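Local coordinates for protein glycosyl transferase (Staphylococcus aureus, PDB 5TZJ) that belongs to the family 2 glycosyltransferases, joins a family 2 domain to a TarS-type linker domain, and binds uridine-diphosphate-N-acetylglucosamine, at residues T9-K14 and S42-L47; V77-A82 and A160-N165; P138-L143 and N190-L195. All coordinates share one frame; numbering follows the deposited sequence.

Contact 1: T9-K14 and S42-L47; sequences TYNSEK and STDQTL. With UD1 (uridine-diphosphate-N-acetylglucosamine), chain C.
Asn11 and Ser42 meet where the loop after strand 3-9 faces the turn before helix 46-51: the backbone N of Asn11 gives a nearly straight bond to Ser42 OG at 2.6 Å. In return the amide oxygen of Asn11 reaches over the turn, where Thr43 N meets OD1 in the carbonyl plane at 2.7 Å; a short amide suits a place that needs an acceptor close to the main chain. Asp44 serves both segments. Its OD2 takes Glu13 N at 3.1 Å from above the carboxylate plane, while OD1 accepts Thr46 N, closing an Asx turn, and Thr46 OG1 at 2.6 Å, both on one face. A chi1 of 64° folds the carboxylate back over its own backbone, within range of Thr46 N. Glu13, long enough to pass alongside Asp44, receives Gln45 N on OE1 at 2.8 Å, at the N-cap position; the two carboxylates lie close, and Lys14, in a salt bridge with Glu13 OE2, probably offsets part of that charge. The CB of Tyr10 packs on the uracil of the bound uridine-diphosphate-N-acetylglucosamine, 3.7 Å from its N3. Behind this shell, Asp39 accepts hydrogen bonds from Thr9 and Ser42, so strand 33-39 ties its parallel neighbour 3-9 to the loop entering helix 46-51.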
loop_
_atom_site.group_PDB
_atom_site.type_symbol
_atom_site.label_atom_id
_atom_site.label_comp_id
_atom_site.label_asym_id
_atom_site.label_seq_id
_atom_site.Cartn_x
_atom_site.Cartn_y
_atom_site.Cartn_z
ATOM N N THR A 9 11.468 2.085 13.830
ATOM C CA THR A 9 11.826 0.866 14.561
ATOM C C THR A 9 10.900 0.636 15.758
ATOM O O THR A 9 10.390 1.592 16.364
ATOM C CB THR A 9 13.287 0.905 15.064
ATOM O OG1 THR A 9 13.447 1.986 15.994
ATOM C CG2 THR A 9 14.262 1.109 13.890
ATOM N N TYR A 10 10.717 -0.647 16.121
ATOM C CA TYR A 10 9.904 -1.015 17.295
ATOM C C TYR A 10 10.340 -2.398 17.770
ATOM O O TYR A 10 9.959 -3.397 17.160
ATOM C CB TYR A 10 8.407 -1.002 17.019
ATOM C CG TYR A 10 7.604 -1.285 18.313
ATOM C CD1 TYR A 10 7.971 -0.680 19.527
ATOM C CD2 TYR A 10 6.537 -2.178 18.332
ATOM C CE1 TYR A 10 7.283 -0.926 20.692
ATOM C CE2 TYR A 10 5.823 -2.432 19.521
ATOM C CZ TYR A 10 6.211 -1.803 20.686
ATOM O OH TYR A 10 5.540 -2.031 21.863
ATOM N N ASN A 11 11.130 -2.445 18.859
ATOM C CA ASN A 11 11.629 -3.714 19.400
ATOM C C ASN A 11 12.259 -4.560 18.289
ATOM O O ASN A 11 12.004 -5.760 18.138
ATOM C CB ASN A 11 10.514 -4.457 20.130
ATOM C CG ASN A 11 10.132 -3.762 21.442
ATOM O OD1 ASN A 11 10.957 -3.044 22.033
ATOM N ND2 ASN A 11 8.899 -3.976 21.906
ATOM N N SER A 12 13.131 -3.906 17.527
ATOM C CA SER A 12 13.746 -4.447 16.325
ATOM C C SER A 12 15.146 -4.977 16.581
ATOM O O SER A 12 15.953 -5.036 15.649
ATOM C CB SER A 12 13.804 -3.363 15.247
ATOM O OG SER A 12 12.532 -2.831 14.951
ATOM N N GLU A 13 15.473 -5.325 17.832
ATOM C CA GLU A 13 16.875 -5.592 18.143
ATOM C C GLU A 13 17.396 -6.862 17.471
ATOM O O GLU A 13 18.592 -6.938 17.163
ATOM C CB GLU A 13 17.088 -5.659 19.659
ATOM C CG GLU A 13 17.036 -7.042 20.248
ATOM C CD GLU A 13 17.005 -7.016 21.769
ATOM O OE1 GLU A 13 17.557 -6.069 22.376
ATOM O OE2 GLU A 13 16.393 -7.935 22.359
ATOM N N LYS A 14 16.533 -7.862 17.227
ATOM C CA LYS A 14 17.005 -9.123 16.665
ATOM C C LYS A 14 17.336 -9.035 15.177
ATOM O O LYS A 14 18.022 -9.920 14.659
ATOM C CB LYS A 14 15.978 -10.236 16.866
ATOM C CG LYS A 14 15.341 -10.285 18.229
ATOM C CD LYS A 14 16.315 -10.669 19.327
ATOM C CE LYS A 14 15.575 -10.712 20.673
ATOM N NZ LYS A 14 16.447 -11.144 21.797
ATOM N N SER A 42 10.803 1.602 21.756
ATOM C CA SER A 42 11.259 0.241 22.008
ATOM C C SER A 42 11.656 0.063 23.465
ATOM O O SER A 42 12.134 1.001 24.124
ATOM C CB SER A 42 12.458 -0.103 21.114
ATOM O OG SER A 42 12.023 -0.134 19.754
ATOM N N THR A 43 11.456 -1.160 23.969
ATOM C CA THR A 43 11.974 -1.516 25.283
ATOM C C THR A 43 13.209 -2.399 25.214
ATOM O O THR A 43 13.766 -2.730 26.263
ATOM C CB THR A 43 10.896 -2.220 26.108
ATOM O OG1 THR A 43 10.429 -3.364 25.373
ATOM C CG2 THR A 43 9.718 -1.262 26.387
ATOM N N ASP A 44 13.654 -2.792 24.025
ATOM C CA ASP A 44 14.816 -3.652 23.928
ATOM C C ASP A 44 16.042 -2.792 23.613
ATOM O O ASP A 44 16.007 -1.564 23.762
ATOM C CB ASP A 44 14.552 -4.754 22.893
ATOM C CG ASP A 44 14.362 -4.218 21.483
ATOM O OD1 ASP A 44 14.409 -2.987 21.259
ATOM O OD2 ASP A 44 14.143 -5.049 20.582
ATOM N N GLN A 45 17.117 -3.421 23.156
ATOM C CA GLN A 45 18.368 -2.727 22.873
ATOM C C GLN A 45 18.441 -2.200 21.443
ATOM O O GLN A 45 19.554 -1.976 20.932
ATOM C CB GLN A 45 19.559 -3.642 23.158
ATOM C CG GLN A 45 19.780 -3.955 24.645
ATOM C CD GLN A 45 20.166 -2.727 25.461
ATOM O OE1 GLN A 45 19.296 -1.987 25.949
ATOM N NE2 GLN A 45 21.481 -2.489 25.597
ATOM N N THR A 46 17.281 -1.993 20.792
ATOM C CA THR A 46 17.277 -1.496 19.418
ATOM C C THR A 46 18.178 -0.265 19.287
ATOM O O THR A 46 19.029 -0.207 18.390
ATOM C CB THR A 46 15.839 -1.187 18.938
ATOM O OG1 THR A 46 15.084 -2.401 18.774
ATOM C CG2 THR A 46 15.835 -0.460 17.576
ATOM N N LEU A 47 18.045 0.703 20.214
ATOM C CA LEU A 47 18.732 1.982 20.037
ATOM C C LEU A 47 20.231 1.863 20.271
ATOM O O LEU A 47 21.018 2.568 19.618
ATOM C CB LEU A 47 18.147 3.052 20.961
ATOM C CG LEU A 47 16.856 3.750 20.484
ATOM C CD1 LEU A 47 16.628 5.001 21.358
ATOM C CD2 LEU A 47 16.893 4.117 19.040
HETATM C "C1'" UD1 C . 4.055 -4.314 5.749
HETATM C "C2'" UD1 C . 4.585 -3.188 4.869
HETATM C "C3'" UD1 C . 4.952 -2.070 5.786
HETATM C "C4'" UD1 C . 3.671 -1.500 6.286
HETATM C "C5'" UD1 C . 3.056 -2.522 7.244
HETATM C "C6'" UD1 C . 1.737 -2.032 7.766
HETATM C "C7'" UD1 C . 5.487 -4.194 2.753
HETATM C "C8'" UD1 C . 4.059 -4.314 2.251
HETATM N "N2'" UD1 C . 5.748 -3.651 4.062
HETATM O "O1'" UD1 C . 5.118 -4.734 6.522
HETATM O "O3'" UD1 C . 5.808 -1.083 5.143
HETATM O "O4'" UD1 C . 3.911 -0.265 6.932
HETATM O "O5'" UD1 C . 2.866 -3.826 6.550
HETATM O "O6'" UD1 C . 0.987 -1.476 6.714
HETATM O "O7'" UD1 C . 6.396 -4.561 2.099
HETATM N N1 UD1 C . 6.777 -0.255 13.519
HETATM C C2 UD1 C . 6.739 1.008 14.310
HETATM N N3 UD1 C . 5.783 1.162 15.452
HETATM C C4 UD1 C . 4.882 0.058 15.765
HETATM C C5 UD1 C . 4.906 -1.201 14.950
HETATM C C6 UD1 C . 5.859 -1.340 13.823
HETATM O O2 UD1 C . 7.471 1.881 14.038
HETATM O O4 UD1 C . 4.125 0.178 16.672
HETATM C C1B UD1 C . 7.671 -0.338 12.393
HETATM C C2B UD1 C . 8.501 -1.733 12.284
HETATM O "O2'" UD1 C . 9.680 -1.662 13.179
HETATM C C3B UD1 C . 8.788 -1.839 10.987
HETATM C C4B UD1 C . 7.639 -1.132 10.240
HETATM O O4B UD1 C . 6.921 -0.272 11.295
HETATM O O3B UD1 C . 10.033 -1.070 10.630
HETATM C C5B UD1 C . 6.666 -2.006 9.672
HETATM O O5B UD1 C . 6.098 -2.799 10.679
HETATM P PA UD1 C . 6.090 -4.427 10.411
HETATM O O1A UD1 C . 5.739 -5.159 11.681
HETATM O O2A UD1 C . 7.435 -4.866 9.863
HETATM O O3A UD1 C . 4.924 -4.616 9.233
HETATM P PB UD1 C . 4.958 -5.613 7.914
HETATM O O1B UD1 C . 6.080 -6.627 7.938
HETATM O O2B UD1 C . 3.626 -6.329 8.078
#

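Contact 2: V77-A82 and A160-N165; sequences VALKQA and ALLKDN
Leu79 O, near the C-terminal end of helix 72-81, is gripped twice: by Ala82 N of its own helix end at 3.2 Å and by Lys163 NZ, which comes across from helix 159-164 to 2.8 Å. Lys163 NZ approaches Leu79 O 19° from the carbonyl plane and also makes weak bonds to Ala82 O at 3.1 Å and Lys80 O at 3.5 Å. Carbonyls at the end of a helix point past its last turn and carry the negative end of the helix dipole, so a positive group is well placed there and its charge is probably stabilised. Lysine fits because the gap is wide: the short helical segments approach no closer than 11.3 Å between axes, at an angle of 108°. Extended beyond CG, with chi2 to chi4 all close to 180°, the Lys163 chain spans this distance and lays its CE against the same carbonyl.

Beside the polar bridge, two leucines meet through their branched apolar ends. One methyl of Leu162, CD1, sits against both branches of Leu79, 4.0 Å from CD1 and 4.0 Å from CD2, and the two side chains cross at about a right angle. Ala82, just beyond the helix, points its methyl toward the partner segment and also touches Ser4 and Glu34. Tyr168 borders Leu79 and makes a cation-pi contact with Lys80. Helix 72-81 rests through Ala78 on strands 3-9 and 33-39, whereas helix 159-164 leans through Leu161 and Leu162 on helix 177-188.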
loop_
_atom_site.group_PDB
_atom_site.type_symbol
_atom_site.label_atom_id
_atom_site.label_comp_id
_atom_site.label_asym_id
_atom_site.label_seq_id
_atom_site.Cartn_x
_atom_site.Cartn_y
_atom_site.Cartn_z
ATOM N N VAL A 77 7.480 11.641 11.655
ATOM C CA VAL A 77 8.520 12.374 12.383
ATOM C C VAL A 77 9.807 12.380 11.586
ATOM O O VAL A 77 10.469 13.425 11.442
ATOM C CB VAL A 77 8.726 11.741 13.775
ATOM C CG1 VAL A 77 9.903 12.416 14.529
ATOM C CG2 VAL A 77 7.409 11.720 14.552
ATOM N N ALA A 78 10.155 11.221 11.003
ATOM C CA ALA A 78 11.373 11.130 10.206
ATOM C C ALA A 78 11.270 11.978 8.948
ATOM O O ALA A 78 12.260 12.594 8.525
ATOM C CB ALA A 78 11.651 9.674 9.807
ATOM N N LEU A 79 10.101 11.959 8.291
ATOM C CA LEU A 79 9.966 12.705 7.041
ATOM C C LEU A 79 10.199 14.199 7.268
ATOM O O LEU A 79 10.886 14.862 6.469
ATOM C CB LEU A 79 8.586 12.427 6.425
ATOM C CG LEU A 79 8.281 13.029 5.045
ATOM C CD1 LEU A 79 9.386 12.705 4.042
ATOM C CD2 LEU A 79 6.879 12.540 4.548
ATOM N N LYS A 80 9.708 14.726 8.397
ATOM C CA LYS A 80 9.949 16.130 8.726
ATOM C C LYS A 80 11.437 16.423 8.935
ATOM O O LYS A 80 11.924 17.470 8.499
ATOM C CB LYS A 80 9.134 16.525 9.956
ATOM C CG LYS A 80 7.709 16.955 9.604
ATOM C CD LYS A 80 6.657 16.322 10.515
ATOM C CE LYS A 80 5.231 16.634 10.019
ATOM N NZ LYS A 80 4.201 15.609 10.408
ATOM N N GLN A 81 12.176 15.512 9.592
ATOM C CA GLN A 81 13.613 15.701 9.826
ATOM C C GLN A 81 14.433 15.535 8.562
ATOM O O GLN A 81 15.554 16.041 8.486
ATOM C CB GLN A 81 14.138 14.707 10.874
ATOM C CG GLN A 81 13.555 14.868 12.288
ATOM C CD GLN A 81 13.799 13.650 13.198
ATOM O OE1 GLN A 81 14.254 12.603 12.746
ATOM N NE2 GLN A 81 13.480 13.796 14.488
ATOM N N ALA A 82 13.892 14.833 7.574
ATOM C CA ALA A 82 14.645 14.429 6.396
ATOM C C ALA A 82 15.088 15.624 5.562
ATOM O O ALA A 82 14.287 16.509 5.239
ATOM C CB ALA A 82 13.779 13.489 5.557
ATOM N N ALA A 160 10.203 16.890 -1.961
ATOM C CA ALA A 160 9.294 18.011 -2.211
ATOM C C ALA A 160 7.921 17.554 -2.700
ATOM O O ALA A 160 6.924 18.267 -2.495
ATOM C CB ALA A 160 9.906 18.978 -3.224
ATOM N N LEU A 161 7.832 16.399 -3.373
ATOM C CA LEU A 161 6.501 15.938 -3.774
ATOM C C LEU A 161 5.651 15.676 -2.553
ATOM O O LEU A 161 4.475 16.057 -2.504
ATOM C CB LEU A 161 6.580 14.676 -4.633
ATOM C CG LEU A 161 5.221 13.995 -4.836
ATOM C CD1 LEU A 161 4.431 14.650 -5.987
ATOM C CD2 LEU A 161 5.449 12.540 -5.089
ATOM N N LEU A 162 6.241 15.041 -1.549
ATOM C CA LEU A 162 5.528 14.745 -0.315
ATOM C C LEU A 162 5.226 16.020 0.458
ATOM O O LEU A 162 4.087 16.254 0.882
ATOM C CB LEU A 162 6.358 13.761 0.529
ATOM C CG LEU A 162 6.650 12.397 -0.159
ATOM C CD1 LEU A 162 7.467 11.450 0.771
ATOM C CD2 LEU A 162 5.324 11.689 -0.642
ATOM N N LYS A 163 6.222 16.873 0.620
ATOM C CA LYS A 163 6.037 17.991 1.538
ATOM C C LYS A 163 5.211 19.107 0.907
ATOM O O LYS A 163 4.351 19.683 1.583
ATOM C CB LYS A 163 7.397 18.503 2.037
ATOM C CG LYS A 163 8.069 17.491 2.957
ATOM C CD LYS A 163 9.349 18.040 3.627
ATOM C CE LYS A 163 9.889 17.003 4.607
ATOM N NZ LYS A 163 11.265 17.299 5.111
ATOM N N ASP A 164 5.409 19.391 -0.396
ATOM C CA ASP A 164 4.658 20.472 -1.038
ATOM C C ASP A 164 3.175 20.166 -1.081
ATOM O O ASP A 164 2.363 21.089 -1.080
ATOM C CB ASP A 164 5.154 20.735 -2.459
ATOM C CG ASP A 164 6.579 21.249 -2.491
ATOM O OD1 ASP A 164 7.119 21.589 -1.411
ATOM O OD2 ASP A 164 7.156 21.326 -3.599
ATOM N N ASN A 165 2.808 18.885 -1.124
ATOM C CA ASN A 165 1.407 18.467 -1.186
ATOM C C ASN A 165 0.890 17.934 0.130
ATOM O O ASN A 165 -0.197 17.345 0.159
ATOM C CB ASN A 165 1.222 17.413 -2.268
ATOM C CG ASN A 165 1.550 17.956 -3.616
ATOM O OD1 ASN A 165 0.797 18.780 -4.150
ATOM N ND2 ASN A 165 2.731 17.595 -4.138
#

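Contact 3: P138-L143 and N190-L195; sequences PEVTLL and NRISVL
Val140 and Ile192 join the two segments by a short bond from Val140 N to Ile192 O, 2.8 Å, with the donor nearly in line with the carbonyl. On the packed side, valine and isoleucine suit extended backbone and present branched methyls: Val140 CG2 lies 3.7 Å from Ile192 CG2, and Val194 CG2 is 4.0 Å from Val140 CG2. Val140's chi1 of -61° sets CG2 between the two main-chain arms, facing Ile192 and Val194. Ser193, small and polar, places OG beside its backbone N (chi1 -43°) and donates to Pro138 O at 2.6 Å from above the carbonyl plane; Ser113 is a second partner of that hydroxyl.

The other side is looser. Beyond the single direct backbone bond the segments part, and a water takes the place of the pair's second backbone bond, donating to Val140 O and accepting from Ile192 N at 3.0 Å. Near the surface, exposed Glu139 forms a salt bridge with Arg191, OE2 to NE at 2.8 Å. The Glu139 carboxylate is turned 67° from the Arg191 guanidinium, with CD over one face, a charged pairing that suits a place near solvent. Strand 192-195 runs parallel to strand 115-122, with backbone hydrogen bonds from Ser193 to Val115 and Leu117; Pro138 packs against His111 of helix 100-111, and Leu142 and Leu143 reach helix 239-256.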
loop_
_atom_site.group_PDB
_atom_site.type_symbol
_atom_site.label_atom_id
_atom_site.label_comp_id
_atom_site.label_asym_id
_atom_site.label_seq_id
_atom_site.Cartn_x
_atom_site.Cartn_y
_atom_site.Cartn_z
ATOM N N PRO A 138 10.940 4.057 -17.631
ATOM C CA PRO A 138 11.148 5.446 -17.182
ATOM C C PRO A 138 9.857 6.173 -16.853
ATOM O O PRO A 138 9.865 7.095 -16.032
ATOM C CB PRO A 138 11.862 6.100 -18.375
ATOM C CG PRO A 138 12.288 4.964 -19.252
ATOM C CD PRO A 138 11.322 3.866 -19.036
ATOM N N GLU A 139 8.746 5.795 -17.462
ATOM C CA GLU A 139 7.500 6.520 -17.266
ATOM C C GLU A 139 6.374 5.508 -17.287
ATOM O O GLU A 139 6.248 4.766 -18.259
ATOM C CB GLU A 139 7.290 7.578 -18.355
ATOM C CG GLU A 139 6.019 8.394 -18.158
ATOM C CD GLU A 139 6.232 9.864 -18.460
ATOM O OE1 GLU A 139 6.172 10.240 -19.646
ATOM O OE2 GLU A 139 6.476 10.641 -17.500
ATOM N N VAL A 140 5.585 5.469 -16.211
ATOM C CA VAL A 140 4.385 4.640 -16.131
ATOM C C VAL A 140 3.267 5.471 -15.517
ATOM O O VAL A 140 3.503 6.477 -14.834
ATOM C CB VAL A 140 4.591 3.352 -15.288
ATOM C CG1 VAL A 140 5.661 2.475 -15.899
ATOM C CG2 VAL A 140 4.957 3.733 -13.832
ATOM N N THR A 141 2.034 5.009 -15.726
ATOM C CA THR A 141 0.855 5.688 -15.208
ATOM C C THR A 141 -0.015 4.722 -14.413
ATOM O O THR A 141 0.132 3.494 -14.481
ATOM C CB THR A 141 0.006 6.331 -16.327
ATOM O OG1 THR A 141 -0.855 5.342 -16.907
ATOM C CG2 THR A 141 0.904 6.901 -17.444
ATOM N N LEU A 142 -0.923 5.317 -13.639
ATOM C CA LEU A 142 -1.894 4.550 -12.881
ATOM C C LEU A 142 -2.763 3.701 -13.777
ATOM O O LEU A 142 -3.249 2.659 -13.336
ATOM C CB LEU A 142 -2.779 5.484 -12.059
ATOM C CG LEU A 142 -2.208 6.013 -10.750
ATOM C CD1 LEU A 142 -3.090 7.138 -10.170
ATOM C CD2 LEU A 142 -2.054 4.867 -9.740
ATOM N N LEU A 143 -2.948 4.103 -15.038
ATOM C CA LEU A 143 -3.850 3.395 -15.933
ATOM C C LEU A 143 -3.134 2.552 -16.975
ATOM O O LEU A 143 -3.802 1.814 -17.702
ATOM C CB LEU A 143 -4.789 4.382 -16.644
ATOM C CG LEU A 143 -5.749 5.211 -15.788
ATOM C CD1 LEU A 143 -6.544 6.166 -16.684
ATOM C CD2 LEU A 143 -6.662 4.293 -14.985
ATOM N N ASN A 190 4.454 14.026 -11.168
ATOM C CA ASN A 190 4.483 14.260 -12.602
ATOM C C ASN A 190 5.011 13.053 -13.351
ATOM O O ASN A 190 4.624 12.826 -14.499
ATOM C CB ASN A 190 5.325 15.489 -12.925
ATOM C CG ASN A 190 4.692 16.757 -12.415
ATOM O OD1 ASN A 190 3.461 16.907 -12.457
ATOM N ND2 ASN A 190 5.521 17.677 -11.909
ATOM N N ARG A 191 5.865 12.257 -12.721
ATOM C CA ARG A 191 6.426 11.093 -13.389
ATOM C C ARG A 191 6.676 10.001 -12.361
ATOM O O ARG A 191 7.262 10.257 -11.295
ATOM C CB ARG A 191 7.735 11.426 -14.116
ATOM C CG ARG A 191 8.533 10.186 -14.422
ATOM C CD ARG A 191 9.591 10.429 -15.459
ATOM N NE ARG A 191 9.037 11.147 -16.596
ATOM C CZ ARG A 191 9.556 11.144 -17.818
ATOM N NH1 ARG A 191 10.653 10.442 -18.072
ATOM N NH2 ARG A 191 8.972 11.860 -18.767
ATOM N N ILE A 192 6.240 8.795 -12.701
ATOM C CA ILE A 192 6.390 7.596 -11.889
ATOM C C ILE A 192 7.187 6.615 -12.725
ATOM O O ILE A 192 6.866 6.396 -13.899
ATOM C CB ILE A 192 5.014 6.988 -11.518
ATOM C CG1 ILE A 192 4.106 8.005 -10.820
ATOM C CG2 ILE A 192 5.169 5.697 -10.676
ATOM C CD1 ILE A 192 2.671 7.447 -10.537
ATOM N N SER A 193 8.202 6.011 -12.144
ATOM C CA SER A 193 9.092 5.155 -12.916
ATOM C C SER A 193 9.255 3.841 -12.180
ATOM O O SER A 193 8.898 3.713 -11.012
ATOM C CB SER A 193 10.468 5.799 -13.129
ATOM O OG SER A 193 10.331 7.159 -13.465
ATOM N N VAL A 194 9.815 2.861 -12.872
ATOM C CA VAL A 194 10.012 1.527 -12.328
ATOM C C VAL A 194 11.417 1.103 -12.686
ATOM O O VAL A 194 11.777 1.071 -13.878
ATOM C CB VAL A 194 8.994 0.509 -12.865
ATOM C CG1 VAL A 194 9.203 -0.839 -12.176
ATOM C CG2 VAL A 194 7.557 1.008 -12.635
ATOM N N LEU A 195 12.207 0.777 -11.671
ATOM C CA LEU A 195 13.567 0.298 -11.874
ATOM C C LEU A 195 13.606 -1.174 -11.471
ATOM O O LEU A 195 13.374 -1.509 -10.304
ATOM C CB LEU A 195 14.553 1.162 -11.084
ATOM C CG LEU A 195 16.045 0.893 -11.144
ATOM C CD1 LEU A 195 16.791 2.102 -11.613
ATOM C CD2 LEU A 195 16.434 0.668 -9.749
HETATM O O HOH W 1 4.190 8.877 -14.836
#

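How the contacts relate
From the N terminus, contact 1 comes first, closing a loop that contains helix 16-24 and strand 33-39 and binding the turns beyond two parallel strands beside the ligand. It is complete before contact 2 begins. Contact 2 spans a longer excursion, from helix 72-81 to helix 159-164, and before it closes the chain has already opened contact 3 at 138-143. Contact 3 closes only at 190-195, after helix 177-188, so these two loops cross instead of nesting. Their nearest atoms are about 5 Å apart without touching, whereas contacts 1 and 3 have centres about 36 Å apart. Contact 1 thus stays among the parallel strands, contact 2 ties two helices, and contact 3 ties 138-143 to strand 192-195.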